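Local coordinates for cellulosomal scaffoldin adaptor protein B (Acetivibrio cellulolyticus, PDB 4U3S), which serves as an adaptor scaffoldin of the cellulosome, represented here by its third type II cohesin domain, which probably binds a dockerin-bearing partner, at residues Ile5-Asp10 against Ile20-Lys25; Val24-Ile29 against Gly111-Val116; Asp99-Ser104 against Phe146-Asn151. One frame throughout, in Å; residues are numbered along the deposited sequence.

Contact 1: Ile5-Asp10 against Ile20-Lys25; sequences ITMNFD and IKATVK
The carbonyl of Asn-8 takes the shortest bond between these strands: the N-H of Thr-23 reaches Asn-8 O at 2.8 Å and is almost straight, 175° at the hydrogen. The Asn-8 N-H answers to Thr-23 O, and Thr-6 and Lys-25 exchange a second such pair of bonds, so the strands of a beta hairpin are laced in strict antiparallel alternation. In the non-hydrogen-bonded pairs between, CA-H groups lean on the same carbonyls, Met-7 CA lying 3.2 Å from Thr-23 O.

The lacing continues past the end of strand 4-9. Asp-10 gives its N-H to Lys-21 O, while its side chain takes over the acceptor role a strand carbonyl would play: Asp-10 OD1 receives Lys-21 N at 2.9 Å, from above the carboxylate plane. A chi1 of 61°, which sets CG between the backbone N and the carbonyl carbon, turns the carboxylate back to this position. Its other oxygen lies against the aliphatic stem of Lys-21, where Asp-10 OD2 is 3.5 Å from Lys-21 CG, and the two charges stay apart.

Side chains divide by face. Thr-6, Asn-8, Thr-23 and Lys-25 share one; Met-7, Phe-9, Ala-22 and Val-24 share the other. There the methyl of Ala-22 sits at the edge of the Phe-9 ring, with Ala-22 CB 3.8 Å from Phe-9 CD1, and the two branches of Val-24 are used separately: CG1 meets Ile-5 CD1 at 3.7 Å, CG2 meets Met-7 CG at 3.9 Å.

Met-7 and Ile-5 pack onto Ile-39 and Val-37 of strand 32-40, across the sandwich of the cohesin jelly roll; strand 4-9 also pairs with strand 158-160, and strand 19-27 with strand 111-120.

Contact 2: Val24-Ile29 against Gly111-Val116; sequences VKINKI and GTVAVV
Val-113 packs against Val-24 from its CB outward. Val-113 CB is 4.1 Å from Val-24 O. From there CG2 goes on to 3.5 Å from Val-24 O and 3.6 Å from Val-24 CG1, while CG1, the other tip, faces Ile-26 CG1 more loosely at 4.2 Å. With chi1 at -59°, CG2 stands between the backbone N and the carbonyl carbon, which places this branch beside Val-24.

The position of Val-113 belongs to a classic beta bulge. Val-113 and Ala-114 both face Val-24, whose carbonyl accepts twice: Val-113 N gives a short, nearly straight bond (170° at the hydrogen) to Val-24 O at 2.8 Å, Ala-114 N only a weak one. Ala-114 O then takes the N-H of Val-24. The extra residue shifts the register by one and puts two apolar side chains, instead of one, opposite Val-24.

Pairing resumes at once with Lys-25 and Thr-112, a non-hydrogen-bonded pair, and then Ile-26 and Gly-111 exchange two backbone bonds. Ile-26 O is gripped from opposite faces of its plane, by Gly-111 N at 3.0 Å and by the bent chain of Lys-25, whose NZ lies 3.0 Å from Ile-26 O.

Strand 19-27 is thus held between strands 4-9 and 111-120, and Ile-26, Val-113 and Ala-114 are covered by Phe-32 and Tyr-35 of strand 32-40 in the facing sheet.

Contact 3: Asp99-Ser104 against Phe146-Asn151; sequences DVYRAS and FNWYGN
This is a surface contact in which the single short helix of the domain, 98-104, meets the turn that follows strand 143-147, joined by aromatic and CH-pi packing with one hydrogen bond. Trp-148 is the centrepiece, wedged between two consecutive helix residues. It directs an edge at the face of Tyr-101 in a T-shaped pair, planes 86° apart, with Trp-148 CE3 standing 3.5 Å above the centre of the Tyr-101 ring. Over an indole face lies the stem of Arg-102, whose CG is 3.4 Å from the centroid of the five-membered ring.

The turn supplies the rest of the grip. Asn-147 to Gly-150 form a type I beta turn, and Asn-147 opens it as an Asx turn: Asn-147 OD1 accepts from Tyr-149 N at 3.0 Å and from Asn-151 N, the two arriving from opposite faces of the amide plane. Held this way, the Trp-148 carbonyl meets the arginine, with Arg-102 NH1 2.8 Å from Trp-148 O; NH1 lies in the carbonyl plane and the oxygen lies in the guanidinium plane. Arg-102 CD lies over the Tyr-149 ring, 3.9 Å from its centroid; the bend beyond it (chi3 -53°) swings the guanidinium round to the Trp-148 carbonyl, nearly parallel to the Tyr-149 ring, 14° between planes.

Tyr-101 is buried, its OH bonded to Phe-32 O and Glu-108 N. Asn-151 OD1 accepts a hydrogen bond from a basic side chain of the other protein chain in the assembly, and Phe-146 packs on an apolar side chain of that same chain.

Contacts 1 and 2 are two sides of one strand, 19-27, and share Val-24 and Lys-25; their centres are 8 Å apart. The seam between them is direct: Ala-22 N lies 2.8 Å from Val-116 O, a probable hydrogen bond, and Thr-23 CG2 packs 3.4 Å from Thr-112 CG2. Contact 3 stands apart at one end of the domain, its centre about 18 Å from that of contact 2 and about 25 Å from that of contact 1, with nearest atoms about 5 Å and about 9 Å away. Contacts 1 and 2 are not touched by the other protein chain of the assembly, whereas the 146-151 segment of contact 3 is.

Contact 1: Ile5-Asp10 against Ile20-Lys25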
ATOM      1  N   ILE A   5     -16.224  11.905   5.130  1.00 20.10           N
ATOM      2  CA  ILE A   5     -15.294  12.173   4.052  1.00 20.31           C
ATOM      3  C   ILE A   5     -16.153  12.298   2.795  1.00 21.33           C
ATOM      4  O   ILE A   5     -17.174  11.588   2.651  1.00 21.80           O
ATOM      5  CB  ILE A   5     -14.198  11.096   3.906  1.00 18.99           C
ATOM      6  CG1 ILE A   5     -13.239  11.484   2.762  1.00 18.83           C
ATOM      7  CG2 ILE A   5     -14.809   9.713   3.659  1.00 19.11           C
ATOM      8  CD1 ILE A   5     -11.992  10.649   2.739  1.00 17.17           C
ATOM      9  N   THR A   6     -15.785  13.202   1.902  1.00 21.00           N
ATOM     10  CA  THR A   6     -16.565  13.433   0.702  1.00 20.29           C
ATOM     11  C   THR A   6     -15.625  13.902  -0.396  1.00 20.75           C
ATOM     12  O   THR A   6     -14.424  14.109  -0.153  1.00 20.49           O
ATOM     13  CB  THR A   6     -17.690  14.459   0.964  1.00 21.44           C
ATOM     14  OG1 THR A   6     -18.655  14.421  -0.097  1.00 23.12           O
ATOM     15  CG2 THR A   6     -17.134  15.870   1.121  1.00 20.40           C
ATOM     16  N   MET A   7     -16.169  14.010  -1.595  1.00 21.99           N
ATOM     17  CA  MET A   7     -15.516  14.751  -2.695  1.00 23.96           C
ATOM     18  C   MET A   7     -16.437  15.873  -3.170  1.00 25.60           C
ATOM     19  O   MET A   7     -17.649  15.686  -3.310  1.00 26.95           O
ATOM     20  CB  MET A   7     -15.222  13.830  -3.875  1.00 27.44           C
ATOM     21  CG  MET A   7     -13.950  13.056  -3.787  1.00 29.64           C
ATOM     22  SD  MET A   7     -13.658  12.074  -5.285  1.00 28.39           S
ATOM     23  CE  MET A   7     -14.763  10.671  -5.023  1.00 27.60           C
ATOM     24  N   ASN A   8     -15.845  17.028  -3.416  1.00 25.41           N
ATOM     25  CA  ASN A   8     -16.542  18.186  -3.972  1.00 27.12           C
ATOM     26  C   ASN A   8     -15.849  18.552  -5.266  1.00 28.01           C
ATOM     27  O   ASN A   8     -14.620  18.610  -5.302  1.00 25.30           O
ATOM     28  CB  ASN A   8     -16.444  19.374  -3.009  1.00 30.36           C
ATOM     29  CG  ASN A   8     -17.017  19.061  -1.641  1.00 35.51           C
ATOM     30  OD1 ASN A   8     -16.386  19.319  -0.609  1.00 44.50           O
ATOM     31  ND2 ASN A   8     -18.189  18.466  -1.628  1.00 37.21           N
ATOM     32  N   PHE A   9     -16.647  18.810  -6.303  1.00 27.41           N
ATOM     33  CA  PHE A   9     -16.139  19.288  -7.579  1.00 28.84           C
ATOM     34  C   PHE A   9     -16.258  20.805  -7.636  1.00 29.15           C
ATOM     35  O   PHE A   9     -17.264  21.351  -7.215  1.00 28.91           O
ATOM     36  CB  PHE A   9     -16.950  18.711  -8.744  1.00 29.44           C
ATOM     37  CG  PHE A   9     -17.045  17.202  -8.756  1.00 32.43           C
ATOM     38  CD1 PHE A   9     -15.924  16.421  -8.608  1.00 33.34           C
ATOM     39  CD2 PHE A   9     -18.272  16.575  -8.967  1.00 33.51           C
ATOM     40  CE1 PHE A   9     -16.003  15.031  -8.646  1.00 31.05           C
ATOM     41  CE2 PHE A   9     -18.369  15.193  -8.993  1.00 35.03           C
ATOM     42  CZ  PHE A   9     -17.230  14.416  -8.835  1.00 31.48           C
ATOM     43  N   ASP A  10     -15.260  21.492  -8.182  1.00 28.48           N
ATOM     44  CA  ASP A  10     -15.389  22.947  -8.392  1.00 30.29           C
ATOM     45  C   ASP A  10     -16.446  23.244  -9.450  1.00 32.14           C
ATOM     46  O   ASP A  10     -17.056  24.328  -9.446  1.00 32.53           O
ATOM     47  CB  ASP A  10     -14.057  23.642  -8.730  1.00 30.66           C
ATOM     48  CG  ASP A  10     -13.397  23.129 -10.013  1.00 31.81           C
ATOM     49  OD1 ASP A  10     -13.828  22.102 -10.571  1.00 33.34           O
ATOM     50  OD2 ASP A  10     -12.410  23.766 -10.449  1.00 32.30           O
ATOM     51  N   ILE A  20     -12.097  19.526 -14.433  1.00 32.96           N
ATOM     52  CA  ILE A  20     -12.862  19.526 -13.200  1.00 32.06           C
ATOM     53  C   ILE A  20     -11.916  19.153 -12.060  1.00 29.27           C
ATOM     54  O   ILE A  20     -11.161  18.186 -12.180  1.00 31.38           O
ATOM     55  CB  ILE A  20     -13.958  18.447 -13.248  1.00 32.69           C
ATOM     56  CG1 ILE A  20     -14.928  18.733 -14.391  1.00 38.72           C
ATOM     57  CG2 ILE A  20     -14.690  18.357 -11.922  1.00 31.96           C
ATOM     58  CD1 ILE A  20     -15.779  17.526 -14.713  1.00 40.38           C
ATOM     59  N   LYS A  21     -11.951  19.910 -10.973  1.00 28.31           N
ATOM     60  CA  LYS A  21     -11.103  19.658  -9.820  1.00 27.57           C
ATOM     61  C   LYS A  21     -11.947  18.953  -8.776  1.00 28.03           C
ATOM     62  O   LYS A  21     -12.926  19.513  -8.298  1.00 26.46           O
ATOM     63  CB  LYS A  21     -10.535  20.958  -9.247  1.00 29.24           C
ATOM     64  CG  LYS A  21      -9.581  21.713 -10.167  1.00 33.65           C
ATOM     65  CD  LYS A  21      -8.968  22.914  -9.439  1.00 38.57           C
ATOM     66  CE  LYS A  21      -8.269  23.882 -10.375  1.00 43.68           C
ATOM     67  NZ  LYS A  21      -7.097  24.509  -9.699  1.00 46.70           N
ATOM     68  N   ALA A  22     -11.552  17.734  -8.433  1.00 24.28           N
ATOM     69  CA  ALA A  22     -12.213  16.964  -7.387  1.00 23.07           C
ATOM     70  C   ALA A  22     -11.418  17.085  -6.105  1.00 21.28           C
ATOM     71  O   ALA A  22     -10.274  16.674  -6.025  1.00 21.84           O
ATOM     72  CB  ALA A  22     -12.354  15.513  -7.803  1.00 23.96           C
ATOM     73  N   THR A  23     -12.008  17.683  -5.097  1.00 21.91           N
ATOM     74  CA  THR A  23     -11.341  17.822  -3.814  1.00 21.64           C
ATOM     75  C   THR A  23     -11.884  16.813  -2.806  1.00 20.12           C
ATOM     76  O   THR A  23     -13.098  16.764  -2.540  1.00 22.36           O
ATOM     77  CB  THR A  23     -11.509  19.233  -3.230  1.00 22.50           C
ATOM     78  OG1 THR A  23     -10.852  20.184  -4.075  1.00 23.23           O
ATOM     79  CG2 THR A  23     -10.877  19.297  -1.852  1.00 22.77           C
ATOM     80  N   VAL A  24     -10.978  16.035  -2.235  1.00 19.50           N
ATOM     81  CA  VAL A  24     -11.325  15.153  -1.115  1.00 19.70           C
ATOM     82  C   VAL A  24     -11.257  15.964   0.170  1.00 19.30           C
ATOM     83  O   VAL A  24     -10.226  16.570   0.460  1.00 19.19           O
ATOM     84  CB  VAL A  24     -10.380  13.951  -1.021  1.00 19.71           C
ATOM     85  CG1 VAL A  24     -10.855  13.015   0.083  1.00 19.31           C
ATOM     86  CG2 VAL A  24     -10.333  13.230  -2.358  1.00 20.34           C
ATOM     87  N   LYS A  25     -12.340  15.917   0.941  1.00 21.37           N
ATOM     88  CA  LYS A  25     -12.539  16.785   2.097  1.00 23.15           C
ATOM     89  C   LYS A  25     -13.009  15.926   3.269  1.00 21.28           C
ATOM     90  O   LYS A  25     -13.802  14.989   3.092  1.00 21.05           O
ATOM     91  CB  LYS A  25     -13.582  17.844   1.774  1.00 28.38           C
ATOM     92  CG  LYS A  25     -13.761  18.879   2.860  1.00 37.42           C
ATOM     93  CD  LYS A  25     -15.186  19.408   2.905  1.00 46.37           C
ATOM     94  CE  LYS A  25     -15.366  20.412   4.039  1.00 53.28           C
ATOM     95  NZ  LYS A  25     -15.106  19.833   5.395  1.00 49.67           N
TER

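Contact 2: Val24-Ile29 against Gly111-Val116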
ATOM      1  N   VAL A  24     -10.978  16.035  -2.235  1.00 19.50           N
ATOM      2  CA  VAL A  24     -11.325  15.153  -1.115  1.00 19.70           C
ATOM      3  C   VAL A  24     -11.257  15.964   0.170  1.00 19.30           C
ATOM      4  O   VAL A  24     -10.226  16.570   0.460  1.00 19.19           O
ATOM      5  CB  VAL A  24     -10.380  13.951  -1.021  1.00 19.71           C
ATOM      6  CG1 VAL A  24     -10.855  13.015   0.083  1.00 19.31           C
ATOM      7  CG2 VAL A  24     -10.333  13.230  -2.358  1.00 20.34           C
ATOM      8  N   LYS A  25     -12.340  15.917   0.941  1.00 21.37           N
ATOM      9  CA  LYS A  25     -12.539  16.785   2.097  1.00 23.15           C
ATOM     10  C   LYS A  25     -13.009  15.926   3.269  1.00 21.28           C
ATOM     11  O   LYS A  25     -13.802  14.989   3.092  1.00 21.05           O
ATOM     12  CB  LYS A  25     -13.582  17.844   1.774  1.00 28.38           C
ATOM     13  CG  LYS A  25     -13.761  18.879   2.860  1.00 37.42           C
ATOM     14  CD  LYS A  25     -15.186  19.408   2.905  1.00 46.37           C
ATOM     15  CE  LYS A  25     -15.366  20.412   4.039  1.00 53.28           C
ATOM     16  NZ  LYS A  25     -15.106  19.833   5.395  1.00 49.67           N
ATOM     17  N   ILE A  26     -12.470  16.190   4.452  1.00 19.97           N
ATOM     18  CA  ILE A  26     -12.969  15.551   5.688  1.00 20.37           C
ATOM     19  C   ILE A  26     -13.608  16.561   6.631  1.00 21.76           C
ATOM     20  O   ILE A  26     -13.337  17.780   6.592  1.00 21.26           O
ATOM     21  CB  ILE A  26     -11.902  14.714   6.437  1.00 19.63           C
ATOM     22  CG1 ILE A  26     -10.794  15.608   6.995  1.00 20.09           C
ATOM     23  CG2 ILE A  26     -11.284  13.668   5.499  1.00 19.51           C
ATOM     24  CD1 ILE A  26      -9.793  14.900   7.886  1.00 20.67           C
ATOM     25  N   ASN A  27     -14.499  16.054   7.464  1.00 22.73           N
ATOM     26  CA  ASN A  27     -15.155  16.871   8.469  1.00 24.13           C
ATOM     27  C   ASN A  27     -15.144  16.109   9.757  1.00 23.71           C
ATOM     28  O   ASN A  27     -15.614  14.969   9.825  1.00 23.38           O
ATOM     29  CB  ASN A  27     -16.591  17.205   8.090  1.00 25.69           C
ATOM     30  CG  ASN A  27     -17.175  18.272   8.986  1.00 29.90           C
ATOM     31  OD1 ASN A  27     -16.665  19.379   9.025  1.00 31.92           O
ATOM     32  ND2 ASN A  27     -18.183  17.929   9.750  1.00 32.83           N
ATOM     33  N   LYS A  28     -14.599  16.750  10.784  1.00 24.77           N
ATOM     34  CA  LYS A  28     -14.609  16.230  12.159  1.00 24.98           C
ATOM     35  C   LYS A  28     -14.074  14.805  12.329  1.00 24.52           C
ATOM     36  O   LYS A  28     -14.697  13.990  13.013  1.00 23.75           O
ATOM     37  CB  LYS A  28     -16.019  16.354  12.765  1.00 28.34           C
ATOM     38  CG  LYS A  28     -16.459  17.798  12.938  1.00 33.36           C
ATOM     39  CD  LYS A  28     -17.921  17.888  13.333  1.00 39.96           C
ATOM     40  CE  LYS A  28     -18.345  19.338  13.484  1.00 45.80           C
ATOM     41  NZ  LYS A  28     -17.868  19.913  14.771  1.00 51.76           N
ATOM     42  N   ILE A  29     -12.908  14.537  11.756  1.00 23.20           N
ATOM     43  CA  ILE A  29     -12.207  13.262  11.966  1.00 22.15           C
ATOM     44  C   ILE A  29     -11.223  13.425  13.119  1.00 23.46           C
ATOM     45  O   ILE A  29     -10.186  14.092  12.973  1.00 23.85           O
ATOM     46  CB  ILE A  29     -11.528  12.767  10.700  1.00 22.30           C
ATOM     47  CG1 ILE A  29     -12.503  12.764   9.515  1.00 22.63           C
ATOM     48  CG2 ILE A  29     -10.891  11.398  10.915  1.00 20.98           C
ATOM     49  CD1 ILE A  29     -13.735  11.888   9.689  1.00 23.66           C
ATOM     50  N   GLY A 111     -11.045  19.651   6.908  1.00 22.00           N
ATOM     51  CA  GLY A 111     -10.458  20.369   5.787  1.00 21.77           C
ATOM     52  C   GLY A 111     -10.198  19.490   4.589  1.00 22.40           C
ATOM     53  O   GLY A 111     -10.463  18.288   4.594  1.00 19.50           O
ATOM     54  N   THR A 112      -9.674  20.109   3.545  1.00 21.20           N
ATOM     55  CA  THR A 112      -9.340  19.374   2.323  1.00 20.55           C
ATOM     56  C   THR A 112      -8.060  18.587   2.504  1.00 19.46           C
ATOM     57  O   THR A 112      -7.156  19.014   3.207  1.00 19.85           O
ATOM     58  CB  THR A 112      -9.211  20.319   1.137  1.00 21.09           C
ATOM     59  OG1 THR A 112      -8.099  21.188   1.350  1.00 21.92           O
ATOM     60  CG2 THR A 112     -10.472  21.159   0.944  1.00 22.72           C
ATOM     61  N   VAL A 113      -7.997  17.421   1.864  1.00 18.26           N
ATOM     62  CA  VAL A 113      -6.843  16.532   2.023  1.00 18.50           C
ATOM     63  C   VAL A 113      -6.151  16.171   0.725  1.00 18.75           C
ATOM     64  O   VAL A 113      -4.983  15.759   0.724  1.00 17.58           O
ATOM     65  CB  VAL A 113      -7.165  15.260   2.792  1.00 19.02           C
ATOM     66  CG1 VAL A 113      -7.674  15.607   4.180  1.00 19.46           C
ATOM     67  CG2 VAL A 113      -8.106  14.326   2.028  1.00 19.52           C
ATOM     68  N   ALA A 114      -6.873  16.300  -0.377  1.00 18.81           N
ATOM     69  CA  ALA A 114      -6.306  15.993  -1.675  1.00 18.04           C
ATOM     70  C   ALA A 114      -7.127  16.638  -2.764  1.00 18.83           C
ATOM     71  O   ALA A 114      -8.342  16.864  -2.614  1.00 18.25           O
ATOM     72  CB  ALA A 114      -6.281  14.503  -1.892  1.00 17.35           C
ATOM     73  N   VAL A 115      -6.464  16.904  -3.882  1.00 17.55           N
ATOM     74  CA  VAL A 115      -7.145  17.375  -5.084  1.00 19.26           C
ATOM     75  C   VAL A 115      -6.640  16.553  -6.275  1.00 19.20           C
ATOM     76  O   VAL A 115      -5.443  16.294  -6.416  1.00 20.67           O
ATOM     77  CB  VAL A 115      -6.949  18.890  -5.354  1.00 20.02           C
ATOM     78  CG1 VAL A 115      -7.954  19.376  -6.386  1.00 21.33           C
ATOM     79  CG2 VAL A 115      -7.122  19.709  -4.080  1.00 21.21           C
ATOM     80  N   VAL A 116      -7.583  16.118  -7.100  1.00 19.51           N
ATOM     81  CA  VAL A 116      -7.275  15.445  -8.356  1.00 20.39           C
ATOM     82  C   VAL A 116      -8.036  16.155  -9.460  1.00 21.42           C
ATOM     83  O   VAL A 116      -9.069  16.764  -9.245  1.00 21.95           O
ATOM     84  CB  VAL A 116      -7.547  13.905  -8.320  1.00 21.34           C
ATOM     85  CG1 VAL A 116      -6.811  13.280  -7.139  1.00 21.83           C
ATOM     86  CG2 VAL A 116      -9.002  13.572  -8.190  1.00 24.67           C
TER

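Contact 3: Asp99-Ser104 against Phe146-Asn151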
ATOM      1  N   ASP A  99       4.458  10.976  17.135  1.00 20.99           N
ATOM      2  CA  ASP A  99       4.698  11.541  18.463  1.00 21.90           C
ATOM      3  C   ASP A  99       4.845  13.052  18.487  1.00 22.45           C
ATOM      4  O   ASP A  99       4.329  13.723  19.393  1.00 22.54           O
ATOM      5  CB  ASP A  99       5.887  10.876  19.161  1.00 25.11           C
ATOM      6  CG  ASP A  99       7.148  10.861  18.319  1.00 25.72           C
ATOM      7  OD1 ASP A  99       7.101  11.185  17.109  1.00 27.31           O
ATOM      8  OD2 ASP A  99       8.207  10.508  18.904  1.00 29.80           O
ATOM      9  N   VAL A 100       5.515  13.592  17.472  1.00 20.59           N
ATOM     10  CA  VAL A 100       5.717  15.022  17.348  1.00 21.28           C
ATOM     11  C   VAL A 100       4.404  15.727  17.094  1.00 20.39           C
ATOM     12  O   VAL A 100       4.111  16.770  17.690  1.00 21.32           O
ATOM     13  CB  VAL A 100       6.700  15.358  16.198  1.00 22.46           C
ATOM     14  CG1 VAL A 100       6.898  16.861  16.093  1.00 23.23           C
ATOM     15  CG2 VAL A 100       8.056  14.729  16.467  1.00 23.31           C
ATOM     16  N   TYR A 101       3.609  15.134  16.215  1.00 19.04           N
ATOM     17  CA  TYR A 101       2.257  15.613  15.944  1.00 19.51           C
ATOM     18  C   TYR A 101       1.438  15.627  17.237  1.00 19.73           C
ATOM     19  O   TYR A 101       0.805  16.645  17.604  1.00 20.57           O
ATOM     20  CB  TYR A 101       1.645  14.739  14.841  1.00 18.97           C
ATOM     21  CG  TYR A 101       0.239  15.086  14.370  1.00 19.65           C
ATOM     22  CD1 TYR A 101      -0.275  16.394  14.464  1.00 18.91           C
ATOM     23  CD2 TYR A 101      -0.541  14.122  13.760  1.00 18.81           C
ATOM     24  CE1 TYR A 101      -1.543  16.693  13.973  1.00 20.08           C
ATOM     25  CE2 TYR A 101      -1.814  14.403  13.292  1.00 20.66           C
ATOM     26  CZ  TYR A 101      -2.312  15.683  13.402  1.00 20.20           C
ATOM     27  OH  TYR A 101      -3.579  15.952  12.962  1.00 20.88           O
ATOM     28  N   ARG A 102       1.443  14.527  17.980  1.00 19.67           N
ATOM     29  CA  ARG A 102       0.657  14.490  19.233  1.00 20.12           C
ATOM     30  C   ARG A 102       1.104  15.520  20.253  1.00 20.29           C
ATOM     31  O   ARG A 102       0.276  16.098  20.959  1.00 20.79           O
ATOM     32  CB  ARG A 102       0.696  13.101  19.874  1.00 21.67           C
ATOM     33  CG  ARG A 102      -0.084  12.065  19.104  1.00 21.75           C
ATOM     34  CD  ARG A 102      -0.314  10.800  19.913  1.00 24.25           C
ATOM     35  NE  ARG A 102       0.912  10.225  20.467  1.00 24.95           N
ATOM     36  CZ  ARG A 102       1.754   9.409  19.824  1.00 24.35           C
ATOM     37  NH1 ARG A 102       1.539   9.034  18.573  1.00 22.90           N
ATOM     38  NH2 ARG A 102       2.834   8.963  20.452  1.00 24.95           N
ATOM     39  N   ALA A 103       2.410  15.760  20.322  1.00 20.46           N
ATOM     40  CA  ALA A 103       2.955  16.736  21.261  1.00 22.02           C
ATOM     41  C   ALA A 103       2.490  18.174  20.945  1.00 21.49           C
ATOM     42  O   ALA A 103       2.449  19.000  21.840  1.00 22.48           O
ATOM     43  CB  ALA A 103       4.470  16.667  21.283  1.00 22.73           C
ATOM     44  N   SER A 104       2.118  18.460  19.697  1.00 20.95           N
ATOM     45  CA  SER A 104       1.597  19.807  19.349  1.00 21.00           C
ATOM     46  C   SER A 104       0.249  20.127  19.979  1.00 22.02           C
ATOM     47  O   SER A 104      -0.118  21.307  20.087  1.00 23.26           O
ATOM     48  CB  SER A 104       1.418  19.933  17.833  1.00 20.83           C
ATOM     49  OG  SER A 104       0.276  19.226  17.361  1.00 20.39           O
ATOM     50  N   PHE A 146      -6.998   7.527   9.389  1.00 18.18           N
ATOM     51  CA  PHE A 146      -6.123   7.146  10.494  1.00 18.76           C
ATOM     52  C   PHE A 146      -5.966   8.289  11.486  1.00 19.21           C
ATOM     53  O   PHE A 146      -6.084   9.444  11.115  1.00 19.46           O
ATOM     54  CB  PHE A 146      -4.743   6.752   9.945  1.00 20.80           C
ATOM     55  CG  PHE A 146      -4.793   5.525   9.063  1.00 19.59           C
ATOM     56  CD1 PHE A 146      -5.138   5.640   7.734  1.00 19.16           C
ATOM     57  CD2 PHE A 146      -4.546   4.278   9.569  1.00 22.07           C
ATOM     58  CE1 PHE A 146      -5.233   4.512   6.928  1.00 19.43           C
ATOM     59  CE2 PHE A 146      -4.616   3.145   8.750  1.00 21.01           C
ATOM     60  CZ  PHE A 146      -4.963   3.268   7.441  1.00 20.19           C
ATOM     61  N   ASN A 147      -5.702   7.944  12.745  1.00 19.79           N
ATOM     62  CA  ASN A 147      -5.516   8.949  13.771  1.00 20.96           C
ATOM     63  C   ASN A 147      -4.050   9.035  14.165  1.00 21.45           C
ATOM     64  O   ASN A 147      -3.202   8.247  13.687  1.00 19.92           O
ATOM     65  CB  ASN A 147      -6.403   8.686  14.970  1.00 23.30           C
ATOM     66  CG  ASN A 147      -6.062   7.400  15.690  1.00 24.42           C
ATOM     67  OD1 ASN A 147      -4.917   6.954  15.702  1.00 22.94           O
ATOM     68  ND2 ASN A 147      -7.069   6.813  16.349  1.00 27.94           N
ATOM     69  N   TRP A 148      -3.743   9.983  15.042  1.00 20.12           N
ATOM     70  CA  TRP A 148      -2.360  10.271  15.344  1.00 20.04           C
ATOM     71  C   TRP A 148      -1.709   9.315  16.331  1.00 21.59           C
ATOM     72  O   TRP A 148      -0.532   9.491  16.676  1.00 22.30           O
ATOM     73  CB  TRP A 148      -2.180  11.712  15.776  1.00 20.77           C
ATOM     74  CG  TRP A 148      -2.834  12.153  17.082  1.00 21.37           C
ATOM     75  CD1 TRP A 148      -3.396  11.397  18.056  1.00 22.87           C
ATOM     76  CD2 TRP A 148      -2.893  13.503  17.534  1.00 22.23           C
ATOM     77  NE1 TRP A 148      -3.824  12.206  19.105  1.00 23.58           N
ATOM     78  CE2 TRP A 148      -3.510  13.504  18.799  1.00 23.37           C
ATOM     79  CE3 TRP A 148      -2.451  14.713  16.993  1.00 21.38           C
ATOM     80  CZ2 TRP A 148      -3.735  14.677  19.510  1.00 24.47           C
ATOM     81  CZ3 TRP A 148      -2.676  15.876  17.701  1.00 22.50           C
ATOM     82  CH2 TRP A 148      -3.320  15.850  18.939  1.00 22.85           C
ATOM     83  N   TYR A 149      -2.433   8.280  16.742  1.00 21.48           N
ATOM     84  CA  TYR A 149      -1.801   7.169  17.426  1.00 25.12           C
ATOM     85  C   TYR A 149      -1.365   6.112  16.425  1.00 24.43           C
ATOM     86  O   TYR A 149      -0.732   5.140  16.793  1.00 25.25           O
ATOM     87  CB  TYR A 149      -2.765   6.559  18.430  1.00 26.92           C
ATOM     88  CG  TYR A 149      -2.945   7.428  19.650  1.00 28.51           C
ATOM     89  CD1 TYR A 149      -1.914   7.564  20.583  1.00 32.67           C
ATOM     90  CD2 TYR A 149      -4.131   8.089  19.879  1.00 32.48           C
ATOM     91  CE1 TYR A 149      -2.070   8.333  21.732  1.00 34.09           C
ATOM     92  CE2 TYR A 149      -4.308   8.866  21.023  1.00 35.53           C
ATOM     93  CZ  TYR A 149      -3.270   8.990  21.938  1.00 38.18           C
ATOM     94  OH  TYR A 149      -3.433   9.757  23.076  1.00 45.09           O
ATOM     95  N   GLY A 150      -1.725   6.314  15.169  1.00 21.41           N
ATOM     96  CA  GLY A 150      -1.308   5.442  14.076  1.00 22.39           C
ATOM     97  C   GLY A 150      -2.351   4.391  13.728  1.00 23.31           C
ATOM     98  O   GLY A 150      -2.061   3.454  12.955  1.00 23.39           O
ATOM     99  N   ASN A 151      -3.552   4.525  14.284  1.00 22.78           N
ATOM    100  CA  ASN A 151      -4.577   3.501  14.118  1.00 24.87           C
ATOM    101  C   ASN A 151      -5.615   3.832  13.070  1.00 22.67           C
ATOM    102  O   ASN A 151      -6.008   4.980  12.893  1.00 21.94           O
ATOM    103  CB  ASN A 151      -5.273   3.253  15.455  1.00 27.55           C
ATOM    104  CG  ASN A 151      -4.355   2.601  16.451  1.00 32.10           C
ATOM    105  OD1 ASN A 151      -3.643   1.655  16.109  1.00 30.64           O
ATOM    106  ND2 ASN A 151      -4.359   3.095  17.692  1.00 33.93           N
TER